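Local coordinates for pentafunctional AROM polypeptide (PDB 5SWV), which probably catalyses five steps of the shikimate pathway, the part present here comprising its dehydroquinate dehydratase and shikimate dehydrogenase units, at residues R371-L376 and T439-V444; V396-L401 and N421-D426. All coordinates share one frame; numbering follows the deposited sequence.

Interaction 1 (R371-L376 and T439-V444); sequences RDTNGL and TLSAVV
Strands 374-376 and 442-444 run in the same direction at 15° to each other, their axes 4.8 Å apart at the closest point. Leu376 pairs in parallel with Val443, its N bonding Ala442 O at 3.1 Å and its O accepting Val444 N at 2.9 Å. Nearer the N-terminal end of the pairing, Ser441 N donates to Asn374 O in an almost straight bond of 2.9 Å. At Ser441 the chain turns a corner.

A water sits beside this corner: it accepts from Asn374 N, donates to Thr439 O and also hydrogen-bonds to Ser441 OG, 2.7 Å away. Thr439 O has a second partner, Asn374 ND2, at 3.2 Å; this amide N-H comes from well above the carbonyl plane, 40° out of it. CG of Asn374 lies beside its own backbone N (chi1 -54°), which lets the amide reach across to the incoming chain. Thr373 presents its methyl CG2 to Ser441 OG, whereas its own hydroxyl is bonded to Leu370 O.

The two strands sit at the middle of the parallel sheet of a Rossmann-like domain, as expected for the dinucleotide-binding half of a shikimate dehydrogenase. Strand 374-378 is the first of that sheet and 440-445 the fourth, the pair that lie side by side where the two halves of this fold meet.

On one face Leu376 and Val443 run alongside each other in the same direction, Leu376 CD2 meeting Val443 CG1 at 4.0 Å. Leu440 bends its CD2 branch over the backbone of Gly375, 3.9 Å from Gly375 O, and touches Leu376 CB more loosely. The reverse face carries Ala442, which packs against Phe361 of helix 353-364.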
ATOM      1  N   ARG A 371       9.116  12.763  11.995  1.00 56.87           N
ATOM      2  CA  ARG A 371       9.120  14.214  11.787  1.00 59.55           C
ATOM      3  C   ARG A 371       9.943  14.886  12.865  1.00 57.57           C
ATOM      4  O   ARG A 371       9.741  14.628  14.041  1.00 57.34           O
ATOM      5  CB  ARG A 371       7.716  14.844  11.747  1.00 65.27           C
ATOM      6  CG  ARG A 371       7.418  15.509  10.407  1.00 72.10           C
ATOM      7  CD  ARG A 371       5.971  15.974  10.257  1.00 79.86           C
ATOM      8  NE  ARG A 371       5.409  15.493   8.980  1.00 88.53           N
ATOM      9  CZ  ARG A 371       4.108  15.342   8.692  1.00 92.57           C
ATOM     10  NH1 ARG A 371       3.756  14.870   7.490  1.00 93.32           N
ATOM     11  NH2 ARG A 371       3.150  15.655   9.573  1.00 93.29           N
ATOM     12  N   ASP A 372      10.890  15.714  12.433  1.00 55.78           N
ATOM     13  CA  ASP A 372      11.751  16.505  13.302  1.00 54.58           C
ATOM     14  C   ASP A 372      12.545  15.666  14.299  1.00 51.72           C
ATOM     15  O   ASP A 372      12.584  15.988  15.475  1.00 53.06           O
ATOM     16  CB  ASP A 372      10.934  17.597  14.012  1.00 56.27           C
ATOM     17  CG  ASP A 372      10.390  18.647  13.051  1.00 58.55           C
ATOM     18  OD1 ASP A 372      11.010  18.913  11.989  1.00 58.34           O
ATOM     19  OD2 ASP A 372       9.343  19.239  13.385  1.00 61.42           O
ATOM     20  N   THR A 373      13.159  14.588  13.821  1.00 47.95           N
ATOM     21  CA  THR A 373      14.040  13.738  14.642  1.00 45.57           C
ATOM     22  C   THR A 373      15.429  13.732  14.036  1.00 43.19           C
ATOM     23  O   THR A 373      15.650  14.319  12.989  1.00 42.80           O
ATOM     24  CB  THR A 373      13.534  12.286  14.705  1.00 45.53           C
ATOM     25  OG1 THR A 373      13.330  11.779  13.373  1.00 44.96           O
ATOM     26  CG2 THR A 373      12.251  12.221  15.478  1.00 45.79           C
ATOM     27  N   ASN A 374      16.361  13.067  14.701  1.00 41.25           N
ATOM     28  CA  ASN A 374      17.710  12.948  14.200  1.00 40.68           C
ATOM     29  C   ASN A 374      17.998  11.542  13.740  1.00 39.88           C
ATOM     30  O   ASN A 374      17.615  10.584  14.409  1.00 40.45           O
ATOM     31  CB  ASN A 374      18.695  13.322  15.289  1.00 41.34           C
ATOM     32  CG  ASN A 374      18.416  14.687  15.872  1.00 41.54           C
ATOM     33  OD1 ASN A 374      18.127  15.655  15.156  1.00 42.26           O
ATOM     34  ND2 ASN A 374      18.482  14.771  17.176  1.00 41.28           N
ATOM     35  N   GLY A 375      18.698  11.430  12.611  1.00 38.48           N
ATOM     36  CA  GLY A 375      19.082  10.145  12.050  1.00 37.65           C
ATOM     37  C   GLY A 375      20.573  10.027  11.817  1.00 36.77           C
ATOM     38  O   GLY A 375      21.297  11.010  11.896  1.00 37.14           O
ATOM     39  N   LEU A 376      21.021   8.811  11.526  1.00 35.58           N
ATOM     40  CA  LEU A 376      22.398   8.548  11.178  1.00 35.14           C
ATOM     41  C   LEU A 376      22.455   7.537  10.053  1.00 35.01           C
ATOM     42  O   LEU A 376      21.822   6.487  10.124  1.00 35.10           O
ATOM     43  CB  LEU A 376      23.162   7.992  12.373  1.00 35.59           C
ATOM     44  CG  LEU A 376      24.575   7.474  12.069  1.00 35.24           C
ATOM     45  CD1 LEU A 376      25.483   8.649  11.772  1.00 35.42           C
ATOM     46  CD2 LEU A 376      25.096   6.631  13.218  1.00 35.41           C
ATOM     47  N   THR A 439      20.207  12.824  20.390  1.00 54.37           N
ATOM     48  CA  THR A 439      19.380  11.640  20.581  1.00 52.02           C
ATOM     49  C   THR A 439      18.843  11.173  19.228  1.00 49.25           C
ATOM     50  O   THR A 439      18.112  11.900  18.560  1.00 48.04           O
ATOM     51  CB  THR A 439      18.218  11.964  21.533  1.00 51.46           C
ATOM     52  OG1 THR A 439      18.753  12.575  22.713  1.00 51.85           O
ATOM     53  CG2 THR A 439      17.424  10.707  21.905  1.00 50.91           C
ATOM     54  N   LEU A 440      19.212   9.960  18.833  1.00 47.57           N
ATOM     55  CA  LEU A 440      18.848   9.418  17.516  1.00 46.19           C
ATOM     56  C   LEU A 440      17.549   8.620  17.572  1.00 44.38           C
ATOM     57  O   LEU A 440      17.276   7.936  18.560  1.00 44.32           O
ATOM     58  CB  LEU A 440      19.961   8.515  16.995  1.00 46.28           C
ATOM     59  CG  LEU A 440      21.329   9.173  16.834  1.00 46.75           C
ATOM     60  CD1 LEU A 440      22.407   8.119  16.665  1.00 46.71           C
ATOM     61  CD2 LEU A 440      21.304  10.134  15.650  1.00 47.16           C
ATOM     62  N   SER A 441      16.760   8.723  16.508  1.00 42.14           N
ATOM     63  CA  SER A 441      15.539   7.938  16.341  1.00 40.84           C
ATOM     64  C   SER A 441      15.626   6.871  15.231  1.00 39.42           C
ATOM     65  O   SER A 441      14.761   5.995  15.160  1.00 39.52           O
ATOM     66  CB  SER A 441      14.366   8.880  16.058  1.00 41.01           C
ATOM     67  OG  SER A 441      14.109   9.706  17.178  1.00 41.19           O
ATOM     68  N   ALA A 442      16.653   6.936  14.379  1.00 37.94           N
ATOM     69  CA  ALA A 442      16.771   6.045  13.215  1.00 36.68           C
ATOM     70  C   ALA A 442      18.221   5.927  12.794  1.00 36.02           C
ATOM     71  O   ALA A 442      18.932   6.924  12.774  1.00 35.31           O
ATOM     72  CB  ALA A 442      15.934   6.564  12.053  1.00 35.84           C
ATOM     73  N   VAL A 443      18.660   4.714  12.469  1.00 35.71           N
ATOM     74  CA  VAL A 443      20.025   4.493  12.016  1.00 36.26           C
ATOM     75  C   VAL A 443      20.041   3.498  10.864  1.00 36.37           C
ATOM     76  O   VAL A 443      19.263   2.558  10.862  1.00 37.77           O
ATOM     77  CB  VAL A 443      20.927   3.997  13.167  1.00 36.87           C
ATOM     78  CG1 VAL A 443      22.354   3.749  12.679  1.00 37.23           C
ATOM     79  CG2 VAL A 443      20.935   5.005  14.314  1.00 36.93           C
ATOM     80  N   VAL A 444      20.919   3.714   9.884  1.00 36.00           N
ATOM     81  CA  VAL A 444      21.116   2.766   8.783  1.00 35.64           C
ATOM     82  C   VAL A 444      22.610   2.559   8.557  1.00 36.25           C
ATOM     83  O   VAL A 444      23.330   3.520   8.290  1.00 36.70           O
ATOM     84  CB  VAL A 444      20.483   3.245   7.461  1.00 35.23           C
ATOM     85  CG1 VAL A 444      20.479   2.117   6.437  1.00 35.28           C
ATOM     86  CG2 VAL A 444      19.072   3.750   7.693  1.00 35.22           C
TER
HETATM   87  O   HOH W   1      15.551  11.976  17.428  1.00 31.57           O

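Interaction 2 (V396-L401 and N421-D426)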
ATOM      1  N   VAL A 396      12.956  13.031   8.817  1.00 36.83           N
ATOM      2  CA  VAL A 396      14.107  13.286   9.685  1.00 37.01           C
ATOM      3  C   VAL A 396      14.699  14.674   9.382  1.00 37.42           C
ATOM      4  O   VAL A 396      15.057  14.961   8.247  1.00 36.93           O
ATOM      5  CB  VAL A 396      15.192  12.201   9.504  1.00 36.63           C
ATOM      6  CG1 VAL A 396      16.484  12.570  10.222  1.00 36.88           C
ATOM      7  CG2 VAL A 396      14.688  10.862  10.012  1.00 36.61           C
ATOM      8  N   SER A 397      14.796  15.529  10.396  1.00 39.20           N
ATOM      9  CA  SER A 397      15.271  16.922  10.202  1.00 40.70           C
ATOM     10  C   SER A 397      16.787  17.102  10.341  1.00 40.86           C
ATOM     11  O   SER A 397      17.308  18.114   9.897  1.00 41.07           O
ATOM     12  CB  SER A 397      14.552  17.885  11.141  1.00 40.36           C
ATOM     13  OG  SER A 397      14.757  17.477  12.473  1.00 41.82           O
ATOM     14  N   ARG A 398      17.485  16.156  10.971  1.00 41.43           N
ATOM     15  CA  ARG A 398      18.950  16.152  10.956  1.00 42.02           C
ATOM     16  C   ARG A 398      19.441  14.761  10.603  1.00 39.23           C
ATOM     17  O   ARG A 398      19.314  13.838  11.383  1.00 38.33           O
ATOM     18  CB  ARG A 398      19.527  16.595  12.299  1.00 45.57           C
ATOM     19  CG  ARG A 398      18.864  17.838  12.876  1.00 49.15           C
ATOM     20  CD  ARG A 398      19.679  18.510  13.960  1.00 52.22           C
ATOM     21  NE  ARG A 398      20.797  19.216  13.343  1.00 56.70           N
ATOM     22  CZ  ARG A 398      21.371  20.337  13.789  1.00 61.41           C
ATOM     23  NH1 ARG A 398      22.386  20.861  13.103  1.00 61.46           N
ATOM     24  NH2 ARG A 398      20.948  20.958  14.897  1.00 64.07           N
ATOM     25  N   ILE A 399      20.002  14.633   9.409  1.00 37.34           N
ATOM     26  CA  ILE A 399      20.498  13.373   8.898  1.00 36.58           C
ATOM     27  C   ILE A 399      22.023  13.385   9.050  1.00 36.45           C
ATOM     28  O   ILE A 399      22.727  13.992   8.230  1.00 35.92           O
ATOM     29  CB  ILE A 399      20.084  13.185   7.417  1.00 36.23           C
ATOM     30  CG1 ILE A 399      18.563  13.319   7.254  1.00 36.26           C
ATOM     31  CG2 ILE A 399      20.512  11.826   6.901  1.00 36.01           C
ATOM     32  CD1 ILE A 399      18.092  13.521   5.830  1.00 36.11           C
ATOM     33  N   TYR A 400      22.523  12.739  10.109  1.00 36.02           N
ATOM     34  CA  TYR A 400      23.967  12.639  10.347  1.00 36.01           C
ATOM     35  C   TYR A 400      24.592  11.600   9.423  1.00 35.45           C
ATOM     36  O   TYR A 400      23.994  10.547   9.165  1.00 34.64           O
ATOM     37  CB  TYR A 400      24.277  12.366  11.832  1.00 36.44           C
ATOM     38  CG  TYR A 400      23.997  13.584  12.680  1.00 37.01           C
ATOM     39  CD1 TYR A 400      22.723  13.818  13.203  1.00 37.52           C
ATOM     40  CD2 TYR A 400      24.977  14.548  12.897  1.00 37.35           C
ATOM     41  CE1 TYR A 400      22.443  14.962  13.952  1.00 37.81           C
ATOM     42  CE2 TYR A 400      24.708  15.691  13.643  1.00 37.97           C
ATOM     43  CZ  TYR A 400      23.434  15.898  14.170  1.00 38.08           C
ATOM     44  OH  TYR A 400      23.149  17.033  14.909  1.00 38.53           O
ATOM     45  N   LEU A 401      25.784  11.914   8.917  1.00 34.83           N
ATOM     46  CA  LEU A 401      26.465  11.079   7.934  1.00 34.97           C
ATOM     47  C   LEU A 401      27.899  10.785   8.360  1.00 35.59           C
ATOM     48  O   LEU A 401      28.687  11.704   8.556  1.00 36.16           O
ATOM     49  CB  LEU A 401      26.455  11.775   6.588  1.00 34.80           C
ATOM     50  CG  LEU A 401      27.119  11.053   5.412  1.00 35.45           C
ATOM     51  CD1 LEU A 401      26.531   9.668   5.169  1.00 35.99           C
ATOM     52  CD2 LEU A 401      26.990  11.888   4.149  1.00 35.54           C
ATOM     53  N   ASN A 421      19.344  18.779   5.024  1.00 33.68           N
ATOM     54  CA  ASN A 421      19.507  18.379   6.401  1.00 34.51           C
ATOM     55  C   ASN A 421      20.638  17.418   6.657  1.00 35.01           C
ATOM     56  O   ASN A 421      20.673  16.793   7.719  1.00 35.47           O
ATOM     57  CB  ASN A 421      18.219  17.779   6.958  1.00 35.28           C
ATOM     58  CG  ASN A 421      17.016  18.670   6.738  1.00 35.59           C
ATOM     59  OD1 ASN A 421      17.122  19.888   6.801  1.00 35.52           O
ATOM     60  ND2 ASN A 421      15.857  18.056   6.481  1.00 36.25           N
ATOM     61  N   ILE A 422      21.582  17.315   5.728  1.00 35.71           N
ATOM     62  CA  ILE A 422      22.712  16.412   5.916  1.00 37.16           C
ATOM     63  C   ILE A 422      23.757  17.122   6.762  1.00 38.17           C
ATOM     64  O   ILE A 422      24.112  18.244   6.454  1.00 39.21           O
ATOM     65  CB  ILE A 422      23.332  15.964   4.579  1.00 37.18           C
ATOM     66  CG1 ILE A 422      22.265  15.275   3.721  1.00 36.88           C
ATOM     67  CG2 ILE A 422      24.495  14.999   4.823  1.00 37.24           C
ATOM     68  CD1 ILE A 422      22.695  14.988   2.302  1.00 36.83           C
ATOM     69  N   HIS A 423      24.220  16.467   7.826  1.00 39.54           N
ATOM     70  CA  HIS A 423      25.284  16.973   8.696  1.00 40.49           C
ATOM     71  C   HIS A 423      26.384  15.943   8.777  1.00 40.05           C
ATOM     72  O   HIS A 423      26.210  14.899   9.388  1.00 41.06           O
ATOM     73  CB  HIS A 423      24.726  17.274  10.083  1.00 42.49           C
ATOM     74  CG  HIS A 423      23.670  18.328  10.064  1.00 45.66           C
ATOM     75  ND1 HIS A 423      23.958  19.662   9.854  1.00 47.69           N
ATOM     76  CD2 HIS A 423      22.323  18.241  10.139  1.00 47.32           C
ATOM     77  CE1 HIS A 423      22.835  20.356   9.833  1.00 48.73           C
ATOM     78  NE2 HIS A 423      21.828  19.519  10.016  1.00 48.77           N
ATOM     79  N   ILE A 424      27.513  16.227   8.141  1.00 40.10           N
ATOM     80  CA  ILE A 424      28.637  15.291   8.085  1.00 39.88           C
ATOM     81  C   ILE A 424      29.370  15.282   9.425  1.00 39.94           C
ATOM     82  O   ILE A 424      29.497  16.307  10.074  1.00 38.49           O
ATOM     83  CB  ILE A 424      29.601  15.664   6.927  1.00 40.41           C
ATOM     84  CG1 ILE A 424      28.904  15.469   5.573  1.00 40.10           C
ATOM     85  CG2 ILE A 424      30.884  14.841   6.982  1.00 40.78           C
ATOM     86  CD1 ILE A 424      29.559  16.198   4.425  1.00 40.04           C
ATOM     87  N   ILE A 425      29.823  14.100   9.827  1.00 41.43           N
ATOM     88  CA  ILE A 425      30.630  13.897  11.022  1.00 42.82           C
ATOM     89  C   ILE A 425      32.007  13.436  10.581  1.00 44.78           C
ATOM     90  O   ILE A 425      32.111  12.440   9.874  1.00 44.90           O
ATOM     91  CB  ILE A 425      30.031  12.791  11.909  1.00 42.75           C
ATOM     92  CG1 ILE A 425      28.659  13.216  12.433  1.00 42.29           C
ATOM     93  CG2 ILE A 425      30.973  12.448  13.062  1.00 42.97           C
ATOM     94  CD1 ILE A 425      27.889  12.093  13.094  1.00 42.34           C
ATOM     95  N   ASP A 426      33.043  14.152  11.016  1.00 48.54           N
ATOM     96  CA  ASP A 426      34.439  13.833  10.723  1.00 51.66           C
ATOM     97  C   ASP A 426      34.952  12.947  11.841  1.00 54.21           C
ATOM     98  O   ASP A 426      35.052  13.375  12.995  1.00 54.35           O
ATOM     99  CB  ASP A 426      35.282  15.121  10.640  1.00 53.43           C
ATOM    100  CG  ASP A 426      36.737  14.877  10.181  1.00 54.64           C
ATOM    101  OD1 ASP A 426      37.138  13.739   9.843  1.00 54.33           O
ATOM    102  OD2 ASP A 426      37.502  15.860  10.182  1.00 57.10           O
TER
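Four backbone hydrogen bonds zip Ile399 and Leu401 to the edge strand 422-426 in parallel register: Ile399 N to Asn421 O (2.8 Å), His423 N to Ile399 O, Leu401 N to His423 O, and Ile425 N to Leu401 O (2.9 Å). This is the pairing of a beta-alpha-beta unit whose crossover is helix 406-413.

Apolar packing occurs on both faces. On one, Leu401 and Ile422 lie alongside each other, Leu401 CD2 to Ile422 CG2 4.0 Å; Ile422 and Ile424 continue onto helices 382-393 and 406-413 respectively. On the Tyr400 and His423 face, Ile425 crosses Tyr400 at about a right angle, its CD1 3.8 Å from Tyr400 CD2.

The polar and aromatic groups gather on this second face. A bend at chi3 (75°) brings Arg398 NH1 over one face of the His423 imidazole, toward its rim, 3.3 Å from His423 CE1, with the two planes inclined by 60°. Tyr400 slants against the same histidine, and its hydroxyl is hydrogen-bonded to Glu434, with which Arg398 also forms a long, weak ion pair. The nearby guanidinium would probably disfavour protonation of His423, whereas Glu434 may partly offset the arginine's charge.

From the N terminus, the chain enters the sheet at 371-376, passes through helix 382-393 and returns as 396-401. Helix 406-413 then leads to 421-426, where interaction 2 closes the shorter loop. Only after helix 432-436 does 439-444 arrive to close interaction 1, whose loop therefore wholly encloses that of interaction 2 without crossing it. The two meet because strands 374-378 and 398-403 are neighbours: Gly375 probably exchanges hydrogen bonds with Arg398 and Tyr400, Gly375 N lying 2.8 Å from Arg398 O. Together they set four strands in the order 422-426, 398-403, 374-378, 440-445, joining the sheet's edge to its centre.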